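Local coordinates for uncharacterized protein (Staphylococcus saprophyticus subsp. saprophyticus ATCC 15305, PDB 3FOJ) that is of unknown function but carries a rhodanese-like domain, the fold of sulfurtransferases and related phosphatases, at residues 19-24 with 60-65. Numbering follows the deposited sequence.
Sequences VNIVDV and YIICKA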
ATOM      1  N   VAL A  19       9.067   5.431  -2.749  1.00 23.44           N
ATOM      2  CA  VAL A  19       7.690   5.501  -3.223  1.00 21.26           C
ATOM      3  C   VAL A  19       6.716   5.603  -2.058  1.00 19.66           C
ATOM      4  O   VAL A  19       7.046   5.253  -0.921  1.00 20.01           O
ATOM      5  CB  VAL A  19       7.316   4.264  -4.068  1.00 21.61           C
ATOM      6  CG1 VAL A  19       8.173   4.209  -5.322  1.00 22.21           C
ATOM      7  CG2 VAL A  19       7.485   2.999  -3.240  1.00 21.27           C
ATOM      8  N   ASN A  20       5.515   6.092  -2.351  1.00 16.59           N
ATOM      9  CA  ASN A  20       4.471   6.237  -1.344  1.00 15.33           C
ATOM     10  C   ASN A  20       3.754   4.902  -1.182  1.00 14.94           C
ATOM     11  O   ASN A  20       3.159   4.400  -2.132  1.00 14.74           O
ATOM     12  CB  ASN A  20       3.449   7.281  -1.784  1.00 16.20           C
ATOM     13  CG  ASN A  20       4.063   8.647  -2.020  1.00 18.74           C
ATOM     14  OD1 ASN A  20       3.614   9.392  -2.889  1.00 21.49           O
ATOM     15  ND2 ASN A  20       5.074   8.991  -1.236  1.00 17.74           N
ATOM     16  N   ILE A  21       3.810   4.335   0.019  1.00 12.52           N
ATOM     17  CA  ILE A  21       3.149   3.067   0.300  1.00 11.62           C
ATOM     18  C   ILE A  21       2.094   3.277   1.380  1.00 11.22           C
ATOM     19  O   ILE A  21       2.350   3.958   2.371  1.00 11.34           O
ATOM     20  CB  ILE A  21       4.145   2.006   0.816  1.00 12.10           C
ATOM     21  CG1 ILE A  21       5.191   1.706  -0.256  1.00 13.65           C
ATOM     22  CG2 ILE A  21       3.397   0.738   1.220  1.00 13.49           C
ATOM     23  CD1 ILE A  21       6.308   0.802   0.224  1.00 16.59           C
ATOM     24  N   VAL A  22       0.912   2.701   1.172  1.00  8.77           N
ATOM     25  CA  VAL A  22      -0.179   2.782   2.138  1.00 10.85           C
ATOM     26  C   VAL A  22      -0.596   1.355   2.500  1.00  9.87           C
ATOM     27  O   VAL A  22      -1.039   0.583   1.640  1.00 10.26           O
ATOM     28  CB  VAL A  22      -1.408   3.545   1.577  1.00  9.14           C
ATOM     29  CG1 VAL A  22      -2.528   3.558   2.609  1.00 11.21           C
ATOM     30  CG2 VAL A  22      -1.016   4.971   1.207  1.00 12.22           C
ATOM     31  N   ASP A  23      -0.416   1.022   3.775  1.00  9.64           N
ATOM     32  CA  ASP A  23      -0.735  -0.285   4.353  1.00 10.23           C
ATOM     33  C   ASP A  23      -2.163  -0.178   4.894  1.00 10.36           C
ATOM     34  O   ASP A  23      -2.405   0.559   5.846  1.00 10.60           O
ATOM     35  CB  ASP A  23       0.245  -0.556   5.501  1.00 11.35           C
ATOM     36  CG  ASP A  23       0.115  -1.949   6.088  1.00 11.91           C
ATOM     37  OD1 ASP A  23      -0.995  -2.523   6.086  1.00 10.55           O
ATOM     38  OD2 ASP A  23       1.140  -2.467   6.583  1.00 13.85           O
ATOM     39  N   VAL A  24      -3.101  -0.916   4.302  1.00  8.66           N
ATOM     40  CA  VAL A  24      -4.496  -0.837   4.725  1.00  9.97           C
ATOM     41  C   VAL A  24      -5.001  -1.960   5.638  1.00 10.65           C
ATOM     42  O   VAL A  24      -6.211  -2.152   5.794  1.00 11.39           O
ATOM     43  CB  VAL A  24      -5.422  -0.706   3.482  1.00  8.64           C
ATOM     44  CG1 VAL A  24      -5.036   0.543   2.689  1.00  8.89           C
ATOM     45  CG2 VAL A  24      -5.297  -1.940   2.589  1.00 10.15           C
ATOM     46  N   TYR A  60       1.112   3.266  -3.687  1.00  7.94           N
ATOM     47  CA  TYR A  60       1.118   1.815  -3.806  1.00  7.51           C
ATOM     48  C   TYR A  60       0.383   1.280  -2.587  1.00  7.91           C
ATOM     49  O   TYR A  60       0.760   1.560  -1.455  1.00  9.38           O
ATOM     50  CB  TYR A  60       2.559   1.301  -3.875  1.00  8.92           C
ATOM     51  CG  TYR A  60       3.269   1.735  -5.142  1.00  9.50           C
ATOM     52  CD1 TYR A  60       3.842   3.002  -5.251  1.00 12.61           C
ATOM     53  CD2 TYR A  60       3.321   0.893  -6.252  1.00 10.73           C
ATOM     54  CE1 TYR A  60       4.450   3.422  -6.448  1.00 11.21           C
ATOM     55  CE2 TYR A  60       3.921   1.302  -7.443  1.00 11.75           C
ATOM     56  CZ  TYR A  60       4.481   2.560  -7.535  1.00 12.19           C
ATOM     57  OH  TYR A  60       5.070   2.950  -8.717  1.00 13.45           O
ATOM     58  N   ILE A  61      -0.671   0.509  -2.832  1.00  7.05           N
ATOM     59  CA  ILE A  61      -1.516  -0.009  -1.763  1.00  7.70           C
ATOM     60  C   ILE A  61      -1.260  -1.474  -1.457  1.00  8.70           C
ATOM     61  O   ILE A  61      -1.248  -2.308  -2.358  1.00  7.54           O
ATOM     62  CB  ILE A  61      -2.999   0.167  -2.146  1.00  6.73           C
ATOM     63  CG1 ILE A  61      -3.231   1.586  -2.700  1.00  7.83           C
ATOM     64  CG2 ILE A  61      -3.891  -0.142  -0.958  1.00  8.38           C
ATOM     65  CD1 ILE A  61      -2.839   2.728  -1.763  1.00  8.84           C
ATOM     66  N   ILE A  62      -1.078  -1.791  -0.177  1.00  9.39           N
ATOM     67  CA  ILE A  62      -0.818  -3.172   0.220  1.00  9.75           C
ATOM     68  C   ILE A  62      -1.672  -3.604   1.416  1.00 10.17           C
ATOM     69  O   ILE A  62      -1.957  -2.810   2.310  1.00  9.63           O
ATOM     70  CB  ILE A  62       0.695  -3.369   0.539  1.00  9.02           C
ATOM     71  CG1 ILE A  62       1.016  -4.855   0.643  1.00  9.82           C
ATOM     72  CG2 ILE A  62       1.070  -2.637   1.825  1.00 10.30           C
ATOM     73  CD1 ILE A  62       2.505  -5.134   0.747  1.00 11.71           C
ATOM     74  N   CYS A  63      -2.095  -4.865   1.405  1.00  8.74           N
ATOM     75  CA  CYS A  63      -2.902  -5.423   2.479  0.50  9.29           C
ATOM     76  C   CYS A  63      -2.322  -6.794   2.804  1.00 10.48           C
ATOM     77  O   CYS A  63      -1.191  -7.088   2.434  1.00 10.04           O
ATOM     78  CB  CYS A  63      -4.366  -5.552   2.047  0.50  8.78           C
ATOM     79  SG  CYS A  63      -4.662  -6.694   0.682  0.50 18.91           S
ATOM     80  N   LYS A  64      -3.082  -7.630   3.500  1.00 11.17           N
ATOM     81  CA  LYS A  64      -2.593  -8.958   3.845  1.00 13.25           C
ATOM     82  C   LYS A  64      -2.431  -9.885   2.638  1.00 13.33           C
ATOM     83  O   LYS A  64      -1.366 -10.478   2.449  1.00 12.84           O
ATOM     84  CB  LYS A  64      -3.531  -9.625   4.861  1.00 15.23           C
ATOM     85  CG  LYS A  64      -3.220 -11.100   5.117  1.00 19.13           C
ATOM     86  CD  LYS A  64      -4.363 -11.776   5.862  1.00 24.12           C
ATOM     87  CE  LYS A  64      -4.198 -13.292   5.886  1.00 26.90           C
ATOM     88  NZ  LYS A  64      -5.418 -13.967   6.416  1.00 29.65           N
ATOM     89  N   ALA A  65      -3.472  -9.992   1.813  1.00 15.87           N
ATOM     90  CA  ALA A  65      -3.444 -10.908   0.671  1.00 18.36           C
ATOM     91  C   ALA A  65      -3.500 -10.363  -0.757  1.00 19.97           C
ATOM     92  O   ALA A  65      -3.336 -11.133  -1.704  1.00 23.43           O
ATOM     93  CB  ALA A  65      -4.544 -11.956   0.850  1.00 17.37           C
TER
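V22 and I61 sit side by side at the centre of a rhodanese-like domain, where strands 20-23 and 58-62 run next to each other in its parallel sheet. Four backbone hydrogen bonds join the two segments, starting with Y60 N to N20 O (2.8 Å) and V22 N to Y60 O (2.9 Å). I62 N then bonds V22 O, and V24 N, just beyond strand 20-23, closes the series on I62 O.

The closest side-chain packing is on the V22 and I61 face. I61 lays CD1 against V22 CB (3.7 Å), and its side chain crosses that of V24 at about a right angle, touching through I61 CG2 and V24 CG1 (3.9 Å); helix 67-77 packs on the same isoleucine. On the other face, I21 CG2 and I62 CG2 are 4.1 Å apart, and helix 89-93 reaches I62 through M90. D23, also on this face, turns its carboxylate to a salt bridge with R25. Past the strand ends, C63 CB rests on V24 CG2 (3.8 Å).

At the other end V19, N20 and Y60 are partly exposed to solvent. Y60, with CG anti to its carbonyl carbon (chi1 -67°), brings its ring edge to N20 O, which lies in the ring plane 3.5 Å from Y60 CD1. The V19 side chain crosses that of Y60 at about a right angle, with V19 CB 3.8 Å from Y60 CE1.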